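Local coordinates for sensor protein (Vibrio parahaemolyticus, PDB 3I9Y) that forms the sensor domain of TorS, a TMAO-responsive membrane histidine kinase that probably uses ATP to phosphorylate a histidine and pass the signal on, at residues A[77-82]-A[250-255]; A[103-108]-A[176-181]; A[7-12]-A[262-267]; A[20-25]-A[39-44]. All coordinates share one frame; numbering follows the deposited sequence.

Contact 1. Residues A[77-82]-A[250-255]; sequences INNLAE and MQKTLE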
loop_
_atom_site.group_PDB
_atom_site.type_symbol
_atom_site.label_atom_id
_atom_site.label_comp_id
_atom_site.label_asym_id
_atom_site.label_seq_id
_atom_site.Cartn_x
_atom_site.Cartn_y
_atom_site.Cartn_z
ATOM N N ILE A 77 -19.401 5.268 -8.286
ATOM C CA ILE A 77 -19.360 5.740 -6.925
ATOM C C ILE A 77 -18.726 4.626 -6.034
ATOM O O ILE A 77 -17.867 4.975 -5.259
ATOM C CB ILE A 77 -20.814 6.088 -6.349
ATOM C CG1 ILE A 77 -21.377 7.207 -7.270
ATOM C CG2 ILE A 77 -20.826 6.299 -4.726
ATOM C CD1 ILE A 77 -22.845 7.816 -6.946
ATOM N N ASN A 78 -19.118 3.339 -6.133
ATOM C CA ASN A 78 -18.523 2.283 -5.282
ATOM C C ASN A 78 -17.031 2.076 -5.541
ATOM O O ASN A 78 -16.333 1.742 -4.616
ATOM C CB ASN A 78 -19.230 0.966 -5.509
ATOM C CG ASN A 78 -20.737 1.069 -4.941
ATOM O OD1 ASN A 78 -20.988 1.805 -3.986
ATOM N ND2 ASN A 78 -21.689 0.371 -5.592
ATOM N N ASN A 79 -16.585 2.225 -6.788
ATOM C CA ASN A 79 -15.211 2.030 -7.166
ATOM C C ASN A 79 -14.377 3.166 -6.536
ATOM O O ASN A 79 -13.353 2.878 -5.910
ATOM C CB ASN A 79 -15.071 2.100 -8.663
ATOM C CG ASN A 79 -13.631 2.209 -9.083
ATOM O OD1 ASN A 79 -13.118 3.294 -9.314
ATOM N ND2 ASN A 79 -12.970 1.050 -9.163
ATOM N N LEU A 80 -14.844 4.386 -6.587
ATOM C CA LEU A 80 -14.144 5.461 -5.994
ATOM C C LEU A 80 -14.160 5.367 -4.424
ATOM O O LEU A 80 -13.098 5.760 -3.809
ATOM C CB LEU A 80 -14.622 6.894 -6.364
ATOM C CG LEU A 80 -14.508 7.111 -7.941
ATOM C CD1 LEU A 80 -15.269 8.498 -8.364
ATOM C CD2 LEU A 80 -13.123 7.426 -8.409
ATOM N N ALA A 81 -15.227 4.860 -3.778
ATOM C CA ALA A 81 -15.251 4.876 -2.314
ATOM C C ALA A 81 -14.263 3.734 -2.008
ATOM O O ALA A 81 -13.579 3.919 -1.078
ATOM C CB ALA A 81 -16.646 4.289 -1.687
ATOM N N GLU A 82 -14.200 2.629 -2.747
ATOM C CA GLU A 82 -13.325 1.599 -2.345
ATOM C C GLU A 82 -11.794 2.013 -2.469
ATOM O O GLU A 82 -10.987 1.695 -1.571
ATOM C CB GLU A 82 -13.577 0.330 -3.115
ATOM C CG GLU A 82 -12.696 -0.752 -2.715
ATOM C CD GLU A 82 -13.142 -2.105 -3.310
ATOM O OE1 GLU A 82 -14.282 -2.222 -3.882
ATOM O OE2 GLU A 82 -12.355 -3.071 -3.166
ATOM N N MET A 250 -7.846 0.722 -9.953
ATOM C CA MET A 250 -7.659 1.843 -10.832
ATOM C C MET A 250 -7.932 1.438 -12.306
ATOM O O MET A 250 -8.423 2.263 -13.043
ATOM C CB MET A 250 -6.280 2.499 -10.723
ATOM C CG MET A 250 -6.337 3.220 -9.353
ATOM S SD MET A 250 -4.718 3.743 -8.955
ATOM C CE MET A 250 -4.355 5.043 -10.014
ATOM N N GLN A 251 -7.619 0.274 -12.668
ATOM C CA GLN A 251 -7.868 -0.233 -14.008
ATOM C C GLN A 251 -9.420 -0.241 -14.189
ATOM O O GLN A 251 -9.948 0.242 -15.199
ATOM C CB GLN A 251 -7.340 -1.696 -14.119
ATOM C CG GLN A 251 -7.701 -2.370 -15.473
ATOM C CD GLN A 251 -7.220 -1.402 -16.658
ATOM O OE1 GLN A 251 -6.034 -0.827 -16.581
ATOM N NE2 GLN A 251 -8.135 -1.193 -17.754
ATOM N N LYS A 252 -10.135 -0.698 -13.174
ATOM C CA LYS A 252 -11.591 -0.775 -13.209
ATOM C C LYS A 252 -12.138 0.655 -13.285
ATOM O O LYS A 252 -13.071 0.915 -13.983
ATOM C CB LYS A 252 -12.064 -1.536 -12.015
ATOM C CG LYS A 252 -13.330 -2.159 -12.167
ATOM C CD LYS A 252 -13.157 -3.619 -12.813
ATOM C CE LYS A 252 -14.604 -4.237 -13.311
ATOM N NZ LYS A 252 -15.089 -5.682 -12.631
ATOM N N THR A 253 -11.522 1.629 -12.686
ATOM C CA THR A 253 -12.018 2.991 -12.806
ATOM C C THR A 253 -12.038 3.434 -14.306
ATOM O O THR A 253 -13.013 4.164 -14.721
ATOM C CB THR A 253 -11.067 4.031 -12.176
ATOM O OG1 THR A 253 -10.775 3.634 -10.805
ATOM C CG2 THR A 253 -11.735 5.425 -12.116
ATOM N N LEU A 254 -10.991 3.104 -15.060
ATOM C CA LEU A 254 -10.922 3.572 -16.509
ATOM C C LEU A 254 -12.058 2.821 -17.223
ATOM O O LEU A 254 -12.742 3.452 -17.994
ATOM C CB LEU A 254 -9.641 3.074 -17.285
ATOM C CG LEU A 254 -8.420 3.482 -16.512
ATOM C CD1 LEU A 254 -7.001 2.850 -17.131
ATOM C CD2 LEU A 254 -8.443 5.023 -16.466
ATOM N N GLU A 255 -12.198 1.525 -17.039
ATOM C CA GLU A 255 -13.280 0.838 -17.730
ATOM C C GLU A 255 -14.662 1.312 -17.302
ATOM O O GLU A 255 -15.631 1.254 -18.097
ATOM C CB GLU A 255 -13.304 -0.643 -17.387
ATOM C CG GLU A 255 -11.923 -1.192 -17.778
ATOM C CD GLU A 255 -11.699 -2.633 -17.068
ATOM O OE1 GLU A 255 -12.603 -3.040 -16.263
ATOM O OE2 GLU A 255 -10.688 -3.335 -17.330
#
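Asn-79 and Thr-253 make the polar heart of this contact, with Thr-253 OG1 placed 2.8 Å from Asn-79 OD1 and the two side chains crossing at about a right angle. The threonine hydroxyl has one proton and two possible acceptors, since Leu-249 O, one turn back on its own helix, also lies within hydrogen-bonding range. That same carbonyl accepts a bond from Asn-79 ND2, which supports the modelled flip of the amide and leaves OD1 facing the threonine hydroxyl. With CG anti to the backbone N, chi1 167° points the buried amide at the facing helix.

The apolar part is thinner. Leu-80 CD2 comes to 4.4 Å from Thr-253 CG2, while Lys-252 only brushes the amide, its CB 4.0 Å from Asn-79 ND2 before the chain bends away. Leu-80 also packs on Val-23 and Leu-46, which belong to two other helices.

Helices 63-114 and 232-267 run antiparallel here, their local axes 9.9 Å apart at 156°. A buried asparagine-threonine pair set among aliphatic residues gives a local polar contact between two antiparallel helices of one of the two stacked four-helix bundles of this sensor domain.

Contact 2. Residues A[103-108]-A[176-181]; sequences EMRLLS and QIEEAR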
loop_
_atom_site.group_PDB
_atom_site.type_symbol
_atom_site.label_atom_id
_atom_site.label_comp_id
_atom_site.label_asym_id
_atom_site.label_seq_id
_atom_site.Cartn_x
_atom_site.Cartn_y
_atom_site.Cartn_z
ATOM N N GLU A 103 12.762 0.421 14.435
ATOM C CA GLU A 103 13.092 -0.229 15.729
ATOM C C GLU A 103 14.088 -1.381 15.514
ATOM O O GLU A 103 14.967 -1.679 16.353
ATOM C CB GLU A 103 11.887 -0.977 16.367
ATOM C CG GLU A 103 10.729 0.058 16.576
ATOM C CD GLU A 103 9.394 -0.603 17.077
ATOM O OE1 GLU A 103 8.552 0.236 17.440
ATOM O OE2 GLU A 103 9.161 -1.844 17.108
ATOM N N MET A 104 13.871 -2.096 14.420
ATOM C CA MET A 104 14.747 -3.248 14.119
ATOM C C MET A 104 16.200 -2.763 13.782
ATOM O O MET A 104 17.210 -3.548 14.108
ATOM C CB MET A 104 14.218 -4.091 12.956
ATOM C CG MET A 104 12.960 -4.803 13.517
ATOM S SD MET A 104 12.382 -5.905 12.096
ATOM C CE MET A 104 11.485 -5.067 11.971
ATOM N N ARG A 105 16.329 -1.635 13.057
ATOM C CA ARG A 105 17.674 -1.126 12.709
ATOM C C ARG A 105 18.334 -0.718 14.114
ATOM O O ARG A 105 19.572 -1.015 14.335
ATOM C CB ARG A 105 17.645 0.193 11.854
ATOM C CG ARG A 105 19.144 0.699 11.474
ATOM C CD ARG A 105 18.812 2.056 10.578
ATOM N NE ARG A 105 18.384 3.062 11.607
ATOM C CZ ARG A 105 19.227 3.613 12.498
ATOM N NH1 ARG A 105 20.504 3.256 12.477
ATOM N NH2 ARG A 105 18.894 4.474 13.459
ATOM N N LEU A 106 17.635 -0.026 15.017
ATOM C CA LEU A 106 18.330 0.345 16.255
ATOM C C LEU A 106 18.790 -0.921 17.095
ATOM O O LEU A 106 19.792 -0.886 17.769
ATOM C CB LEU A 106 17.361 1.135 17.242
ATOM C CG LEU A 106 17.043 2.456 16.506
ATOM C CD1 LEU A 106 15.965 3.207 17.300
ATOM C CD2 LEU A 106 18.280 3.306 16.769
ATOM N N LEU A 107 17.919 -1.928 17.231
ATOM C CA LEU A 107 18.256 -3.126 18.001
ATOM C C LEU A 107 19.468 -3.775 17.296
ATOM O O LEU A 107 20.324 -4.271 17.956
ATOM C CB LEU A 107 17.082 -4.218 17.953
ATOM C CG LEU A 107 15.936 -3.645 18.766
ATOM C CD1 LEU A 107 14.810 -4.515 18.284
ATOM C CD2 LEU A 107 16.127 -3.718 20.298
ATOM N N SER A 108 19.491 -3.870 15.990
ATOM C CA SER A 108 20.643 -4.483 15.272
ATOM C C SER A 108 21.998 -3.781 15.527
ATOM O O SER A 108 23.043 -4.427 15.644
ATOM C CB SER A 108 20.475 -4.408 13.724
ATOM O OG SER A 108 19.353 -5.331 13.435
ATOM N N GLN A 176 18.755 -7.854 5.124
ATOM C CA GLN A 176 17.507 -8.601 4.733
ATOM C C GLN A 176 16.253 -7.737 4.975
ATOM O O GLN A 176 15.404 -7.631 4.114
ATOM C CB GLN A 176 17.276 -9.930 5.587
ATOM C CG GLN A 176 18.391 -10.950 5.153
ATOM C CD GLN A 176 18.308 -12.147 6.044
ATOM O OE1 GLN A 176 18.195 -12.068 7.289
ATOM N NE2 GLN A 176 18.259 -13.269 5.413
ATOM N N ILE A 177 16.153 -7.126 6.174
ATOM C CA ILE A 177 14.991 -6.305 6.486
ATOM C C ILE A 177 15.006 -5.085 5.516
ATOM O O ILE A 177 13.959 -4.846 4.967
ATOM C CB ILE A 177 15.121 -5.799 7.892
ATOM C CG1 ILE A 177 14.828 -7.029 8.794
ATOM C CG2 ILE A 177 13.865 -4.905 8.175
ATOM C CD1 ILE A 177 14.923 -6.477 10.379
ATOM N N GLU A 178 16.146 -4.344 5.261
ATOM C CA GLU A 178 16.132 -3.200 4.321
ATOM C C GLU A 178 15.719 -3.718 2.939
ATOM O O GLU A 178 14.957 -3.026 2.203
ATOM C CB GLU A 178 17.616 -2.553 4.159
ATOM C CG GLU A 178 17.983 -2.001 5.570
ATOM C CD GLU A 178 17.382 -0.640 5.893
ATOM O OE1 GLU A 178 16.600 -0.135 5.068
ATOM O OE2 GLU A 178 17.737 -0.111 6.983
ATOM N N GLU A 179 16.160 -4.949 2.528
ATOM C CA GLU A 179 15.825 -5.353 1.173
ATOM C C GLU A 179 14.261 -5.693 1.090
ATOM O O GLU A 179 13.568 -5.377 0.091
ATOM C CB GLU A 179 16.549 -6.673 0.867
ATOM C CG GLU A 179 15.987 -7.112 -0.424
ATOM C CD GLU A 179 16.704 -8.247 -1.067
ATOM O OE1 GLU A 179 17.125 -9.142 -0.308
ATOM O OE2 GLU A 179 16.781 -8.307 -2.393
ATOM N N ALA A 180 13.775 -6.470 2.100
ATOM C CA ALA A 180 12.421 -6.895 2.161
ATOM C C ALA A 180 11.417 -5.705 2.013
ATOM O O ALA A 180 10.500 -5.877 1.223
ATOM C CB ALA A 180 12.060 -7.676 3.442
ATOM N N ARG A 181 11.653 -4.473 2.545
ATOM C CA ARG A 181 10.578 -3.519 2.431
ATOM C C ARG A 181 10.596 -2.878 1.081
ATOM O O ARG A 181 9.771 -1.980 0.816
ATOM C CB ARG A 181 10.728 -2.526 3.527
ATOM C CG ARG A 181 11.912 -1.769 3.174
ATOM C CD ARG A 181 12.651 -1.210 4.302
ATOM N NE ARG A 181 12.216 0.089 4.667
ATOM C CZ ARG A 181 12.860 1.109 5.186
ATOM N NH1 ARG A 181 14.106 1.317 5.477
ATOM N NH2 ARG A 181 12.030 1.908 5.979
#
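Met-104 O is gripped twice by Ser-108, one turn further along helix 63-114: the backbone N donates at 3.0 Å and the hydroxyl OG at 2.9 Å. The two donors reach the carbonyl from opposite faces of its plane, OG tilted 26° from that plane, which ties the serine hydroxyl back onto its own helix. The segment belongs to the four-helix bundle distant from the chain termini, where helix 63-114 meets the end of helix 158-180, running in roughly the opposite direction.

Across the interface the packing rests on Met-104 and Ile-177. The ethyl branch of Ile-177 extends toward the methionine, and its CD1 settles 3.6 Å from Met-104 CB, near the base of that side chain. The thioether is modelled closer still, with SD 3.1 Å from CD1; this is too short for ordinary contact, and the exact setting of the sulfur is doubtful. Phe-196 of helix 186-208 also touches Ile-177, and Val-232 touches Met-104.

At the margin Arg-105 CD passes 4.3 Å from Glu-178 OE2, but the guanidinium turns elsewhere, to a salt bridge with Glu-102. Glu-178 instead pairs within its own segment, and Arg-181 is shared with Asp-98. Arg-181 NH1 lies 2.9 Å from Glu-178 OE1, on the syn side of the carboxylate but 30° out of its plane, while OE1 stays close to the plane of the guanidinium.

Contact 3. Residues A[7-12]-A[262-267]; sequences IEARQV and STVNKL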
loop_
_atom_site.group_PDB
_atom_site.type_symbol
_atom_site.label_atom_id
_atom_site.label_comp_id
_atom_site.label_asym_id
_atom_site.label_seq_id
_atom_site.Cartn_x
_atom_site.Cartn_y
_atom_site.Cartn_z
ATOM N N ILE A 7 -25.056 19.439 -24.217
ATOM C CA ILE A 7 -24.404 20.345 -23.337
ATOM C C ILE A 7 -23.988 19.550 -21.981
ATOM O O ILE A 7 -22.838 19.722 -21.502
ATOM C CB ILE A 7 -25.250 21.528 -22.989
ATOM C CG1 ILE A 7 -25.185 22.560 -24.150
ATOM C CG2 ILE A 7 -24.888 22.088 -21.588
ATOM C CD1 ILE A 7 -26.073 23.788 -23.951
ATOM N N GLU A 8 -24.936 18.806 -21.405
ATOM C CA GLU A 8 -24.703 17.937 -20.247
ATOM C C GLU A 8 -23.705 16.858 -20.587
ATOM O O GLU A 8 -22.830 16.692 -19.770
ATOM C CB GLU A 8 -26.006 17.277 -19.711
ATOM C CG GLU A 8 -27.001 18.268 -19.137
ATOM C CD GLU A 8 -26.384 19.300 -18.192
ATOM O OE1 GLU A 8 -25.667 18.889 -17.242
ATOM O OE2 GLU A 8 -26.601 20.550 -18.271
ATOM N N ALA A 9 -23.731 16.194 -21.765
ATOM C CA ALA A 9 -22.813 15.124 -22.050
ATOM C C ALA A 9 -21.339 15.565 -22.152
ATOM O O ALA A 9 -20.410 14.788 -21.783
ATOM C CB ALA A 9 -23.171 14.278 -23.399
ATOM N N ARG A 10 -21.114 16.776 -22.686
ATOM C CA ARG A 10 -19.746 17.260 -22.888
ATOM C C ARG A 10 -19.171 17.473 -21.425
ATOM O O ARG A 10 -18.029 17.213 -21.230
ATOM C CB ARG A 10 -19.819 18.594 -23.608
ATOM C CG ARG A 10 -20.125 18.469 -25.100
ATOM C CD ARG A 10 -20.286 19.960 -25.788
ATOM N NE ARG A 10 -18.920 20.526 -25.792
ATOM C CZ ARG A 10 -18.468 21.459 -24.948
ATOM N NH1 ARG A 10 -19.305 21.995 -24.010
ATOM N NH2 ARG A 10 -17.152 21.828 -25.041
ATOM N N GLN A 11 -19.935 18.114 -20.520
ATOM C CA GLN A 11 -19.515 18.324 -19.169
ATOM C C GLN A 11 -19.262 16.925 -18.447
ATOM O O GLN A 11 -18.265 16.753 -17.757
ATOM C CB GLN A 11 -20.489 19.147 -18.480
ATOM C CG GLN A 11 -20.228 20.626 -18.921
ATOM C CD GLN A 11 -21.355 21.555 -18.411
ATOM O OE1 GLN A 11 -22.538 21.533 -18.997
ATOM N NE2 GLN A 11 -21.074 22.363 -17.386
ATOM N N VAL A 12 -20.149 15.961 -18.629
ATOM C CA VAL A 12 -19.916 14.659 -18.023
ATOM C C VAL A 12 -18.566 14.090 -18.564
ATOM O O VAL A 12 -17.715 13.455 -17.795
ATOM C CB VAL A 12 -21.076 13.620 -18.411
ATOM C CG1 VAL A 12 -20.737 12.190 -17.942
ATOM C CG2 VAL A 12 -22.355 14.108 -17.678
ATOM N N SER A 262 -20.156 5.841 -22.594
ATOM C CA SER A 262 -20.713 5.156 -23.731
ATOM C C SER A 262 -22.217 5.067 -23.566
ATOM O O SER A 262 -22.960 5.200 -24.526
ATOM C CB SER A 262 -20.094 3.839 -23.870
ATOM O OG SER A 262 -21.130 3.002 -24.244
ATOM N N THR A 263 -22.738 4.972 -22.341
ATOM C CA THR A 263 -24.216 5.001 -22.138
ATOM C C THR A 263 -24.688 6.458 -22.305
ATOM O O THR A 263 -25.792 6.712 -22.870
ATOM C CB THR A 263 -24.546 4.558 -20.743
ATOM O OG1 THR A 263 -24.238 3.152 -20.605
ATOM C CG2 THR A 263 -26.012 4.732 -20.347
ATOM N N VAL A 264 -23.921 7.471 -21.834
ATOM C CA VAL A 264 -24.496 8.780 -22.049
ATOM C C VAL A 264 -24.411 9.090 -23.610
ATOM O O VAL A 264 -25.227 9.779 -24.066
ATOM C CB VAL A 264 -23.887 10.030 -21.222
ATOM C CG1 VAL A 264 -23.085 9.570 -20.083
ATOM C CG2 VAL A 264 -23.204 11.027 -22.130
ATOM N N ASN A 265 -23.452 8.649 -24.354
ATOM C CA ASN A 265 -23.571 8.949 -25.740
ATOM C C ASN A 265 -24.828 8.270 -26.349
ATOM O O ASN A 265 -25.384 8.803 -27.283
ATOM C CB ASN A 265 -22.393 8.449 -26.501
ATOM C CG ASN A 265 -21.190 9.351 -26.292
ATOM O OD1 ASN A 265 -21.357 10.571 -26.025
ATOM N ND2 ASN A 265 -19.967 8.809 -26.416
ATOM N N LYS A 266 -25.246 7.094 -25.867
ATOM C CA LYS A 266 -26.419 6.491 -26.432
ATOM C C LYS A 266 -27.564 7.322 -26.056
ATOM O O LYS A 266 -28.485 7.401 -26.875
ATOM C CB LYS A 266 -26.642 5.021 -25.950
ATOM C CG LYS A 266 -25.575 4.114 -26.490
ATOM C CD LYS A 266 -25.852 2.607 -26.076
ATOM C CE LYS A 266 -24.600 1.676 -26.119
ATOM N NZ LYS A 266 -24.544 0.744 -24.825
ATOM N N LEU A 267 -27.614 7.912 -24.849
ATOM C CA LEU A 267 -28.749 8.751 -24.506
ATOM C C LEU A 267 -28.815 9.991 -25.394
ATOM O O LEU A 267 -29.911 10.483 -25.641
ATOM C CB LEU A 267 -28.788 9.276 -23.065
ATOM C CG LEU A 267 -28.977 8.144 -22.011
ATOM C CD1 LEU A 267 -28.432 8.426 -20.588
ATOM C CD2 LEU A 267 -30.447 7.911 -21.834
#
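Val-264 meets Ala-9 and Val-12, and its two methyls divide the work between them. Its CB points at helix 5-27 but makes no close approach itself; it serves as the fork from which both branches reach the opposite helix. CG2 goes to the alanine, lying 3.5 Å from Ala-9 CB and 4.1 Å from Ala-9 CA, a tight fit for two carbons in the first case. CG1 takes the other direction and stands 4.1 Å from CG1 of Val-12, one turn further along, where the two valines lie side by side, pointing opposite ways. The rotation of Val-264 is unusual: at chi1 -17° its CG1 nearly eclipses the backbone N, so this side chain is either strained or imperfectly modelled, and the short alanine distance shares that uncertainty. Val-12 is relaxed by comparison, a chi1 of 172° directing its CG1 into the interface.

The small alanine lets the backbones come close, with the CA atoms of Ala-9 and Val-264 6.6 Å apart. Here the first and last helices of the chain, 5-27 and 232-267, pack in roughly opposite directions within the bundle that holds both termini. Beside the contact, Thr-263 and Leu-267 touch Leu-69 of helix 63-114, and Glu-8 lies against helix 32-58.

No hydrogen bond joins the two segments. The contact is wholly aliphatic and depends on shape and burial, and by itself supplies no directional bond to set the register of the helices.

Contact 4. Residues A[20-25]-A[39-44]; sequences ISSVQM and GRVLFE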
loop_
_atom_site.group_PDB
_atom_site.type_symbol
_atom_site.label_atom_id
_atom_site.label_comp_id
_atom_site.label_asym_id
_atom_site.label_seq_id
_atom_site.Cartn_x
_atom_site.Cartn_y
_atom_site.Cartn_z
ATOM N N ILE A 20 -10.476 10.971 -13.545
ATOM C CA ILE A 20 -9.462 9.994 -13.782
ATOM C C ILE A 20 -8.031 10.564 -13.361
ATOM O O ILE A 20 -7.283 9.810 -12.719
ATOM C CB ILE A 20 -9.463 9.467 -15.233
ATOM C CG1 ILE A 20 -10.553 8.368 -15.346
ATOM C CG2 ILE A 20 -8.122 8.665 -15.596
ATOM C CD1 ILE A 20 -11.018 8.308 -16.946
ATOM N N SER A 21 -7.693 11.831 -13.691
ATOM C CA SER A 21 -6.461 12.420 -13.152
ATOM C C SER A 21 -6.508 12.577 -11.616
ATOM O O SER A 21 -5.478 12.274 -11.032
ATOM C CB SER A 21 -6.153 13.857 -13.670
ATOM O OG SER A 21 -5.976 13.455 -15.041
ATOM N N SER A 22 -7.591 13.104 -11.004
ATOM C CA SER A 22 -7.630 13.159 -9.567
ATOM C C SER A 22 -7.435 11.750 -8.950
ATOM O O SER A 22 -6.842 11.675 -7.866
ATOM C CB SER A 22 -8.944 13.762 -9.021
ATOM O OG SER A 22 -8.990 15.048 -9.586
ATOM N N VAL A 23 -7.843 10.669 -9.563
ATOM C CA VAL A 23 -7.623 9.362 -9.000
ATOM C C VAL A 23 -6.018 9.071 -9.008
ATOM O O VAL A 23 -5.488 8.398 -8.033
ATOM C CB VAL A 23 -8.358 8.240 -9.776
ATOM C CG1 VAL A 23 -7.731 6.894 -9.501
ATOM C CG2 VAL A 23 -9.871 8.073 -9.289
ATOM N N GLN A 24 -5.307 9.480 -10.093
ATOM C CA GLN A 24 -3.881 9.265 -10.112
ATOM C C GLN A 24 -3.250 10.166 -9.085
ATOM O O GLN A 24 -2.354 9.669 -8.434
ATOM C CB GLN A 24 -3.204 9.468 -11.486
ATOM C CG GLN A 24 -3.989 8.830 -12.508
ATOM C CD GLN A 24 -3.430 9.111 -13.957
ATOM O OE1 GLN A 24 -3.269 8.140 -14.741
ATOM N NE2 GLN A 24 -3.128 10.426 -14.311
ATOM N N MET A 25 -3.776 11.396 -8.874
ATOM C CA MET A 25 -3.234 12.217 -7.855
ATOM C C MET A 25 -3.369 11.504 -6.455
ATOM O O MET A 25 -2.438 11.501 -5.556
ATOM C CB MET A 25 -3.921 13.527 -7.760
ATOM C CG MET A 25 -3.548 14.544 -8.787
ATOM S SD MET A 25 -1.684 14.855 -9.100
ATOM C CE MET A 25 -1.190 15.295 -7.416
ATOM N N GLY A 39 -8.367 13.938 -2.029
ATOM C CA GLY A 39 -9.679 13.315 -1.886
ATOM C C GLY A 39 -10.739 14.400 -1.945
ATOM O O GLY A 39 -11.890 14.120 -2.323
ATOM N N ARG A 40 -10.410 15.571 -1.478
ATOM C CA ARG A 40 -11.351 16.716 -1.426
ATOM C C ARG A 40 -11.488 17.098 -2.957
ATOM O O ARG A 40 -12.623 17.320 -3.481
ATOM C CB ARG A 40 -10.752 17.930 -0.766
ATOM C CG ARG A 40 -11.646 19.225 -0.830
ATOM C CD ARG A 40 -10.890 20.529 -0.197
ATOM N NE ARG A 40 -9.782 20.951 -1.091
ATOM C CZ ARG A 40 -10.055 21.421 -2.300
ATOM N NH1 ARG A 40 -11.350 21.479 -2.672
ATOM N NH2 ARG A 40 -9.113 21.867 -3.119
ATOM N N VAL A 41 -10.380 17.190 -3.699
ATOM C CA VAL A 41 -10.727 17.552 -5.012
ATOM C C VAL A 41 -11.651 16.499 -5.857
ATOM O O VAL A 41 -12.513 16.930 -6.643
ATOM C CB VAL A 41 -9.628 18.126 -5.851
ATOM C CG1 VAL A 41 -8.756 19.159 -5.048
ATOM C CG2 VAL A 41 -9.026 17.282 -6.617
ATOM N N LEU A 42 -11.429 15.232 -5.670
ATOM C CA LEU A 42 -12.035 14.211 -6.366
ATOM C C LEU A 42 -13.533 14.204 -5.974
ATOM O O LEU A 42 -14.394 14.077 -6.803
ATOM C CB LEU A 42 -11.343 12.953 -6.010
ATOM C CG LEU A 42 -11.832 11.668 -6.547
ATOM C CD1 LEU A 42 -11.595 11.588 -8.019
ATOM C CD2 LEU A 42 -10.678 10.708 -6.036
ATOM N N PHE A 43 -13.846 14.465 -4.727
ATOM C CA PHE A 43 -15.238 14.524 -4.301
ATOM C C PHE A 43 -15.912 15.747 -4.904
ATOM O O PHE A 43 -17.062 15.640 -5.287
ATOM C CB PHE A 43 -15.289 14.684 -2.872
ATOM C CG PHE A 43 -16.686 14.867 -2.312
ATOM C CD1 PHE A 43 -17.495 13.715 -2.092
ATOM C CD2 PHE A 43 -17.151 16.131 -1.957
ATOM C CE1 PHE A 43 -18.849 13.769 -1.477
ATOM C CE2 PHE A 43 -18.498 16.270 -1.366
ATOM C CZ PHE A 43 -19.342 15.067 -1.124
ATOM N N GLU A 44 -15.228 16.904 -5.026
ATOM C CA GLU A 44 -15.943 18.021 -5.612
ATOM C C GLU A 44 -16.314 17.710 -7.133
ATOM O O GLU A 44 -17.371 18.097 -7.625
ATOM C CB GLU A 44 -15.085 19.201 -5.760
ATOM C CG GLU A 44 -15.225 20.071 -4.614
ATOM C CD GLU A 44 -14.441 21.422 -4.900
ATOM O OE1 GLU A 44 -13.232 21.497 -4.466
ATOM O OE2 GLU A 44 -14.978 22.381 -5.615
#
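Helices 5-27 and 32-58 run antiparallel where Ser-22 faces Leu-42, their local axes 9.2 Å apart at 163° and the CA atoms of these two residues separated by 5.5 Å. Such close approach rests on the small serine, which the leucine packs against: Leu-42 CD1 lies 3.6 Å from Ser-22 CB, and Leu-42 CB lies 3.9 Å from that same atom. A chi1 of 176° turns Leu-42 CG away from its own amide nitrogen, carrying CD1 to the neighbouring helix. The same CD1 also reaches Val-23 CG2 at 4.1 Å, although the valine's CB is directed away from the facing segment; one methyl thus bridges two successive residues.

On the other flank of the serine, Val-41 CG2 rests 3.7 Å from Ser-22 OG. That buried hydroxyl hydrogen-bonds outside the two segments, where Gln-45 OE1 on the facing helix and Arg-18 O on its own helix compete for or share its single proton. Across the two segments themselves the contact is made by van der Waals packing.

These helices follow one another in the chain through a short connection and form a helical hairpin. Val-23 turns to the rest of the bundle, touching Leu-83 of helix 63-114 and Met-250 of helix 232-267. Ile-20 packs on Leu-254 and Phe-257, so both remaining helices of the four-helix bundle close against this hairpin.

Contacts 1, 3 and 4 lie in the bundle that holds both chain termini, and contact 2 lies in the other, on the opposite side of the chain's centre. Contacts 1 and 4, with centres 12 Å apart, touch directly through packed side chains. Contact 3 shares helix 232-267 with contact 1 and helix 5-27 with contact 4, its centre about 19 Å from that of contact 1 and 21 Å from that of contact 4. Contact 3 spans nearly the whole chain, enclosing contact 4, then contact 1, which in turn encloses contact 2. The long helix 63-114 serves contacts 1 and 2, whose centres are 35 Å apart, and so physically connects the two stacked bundles.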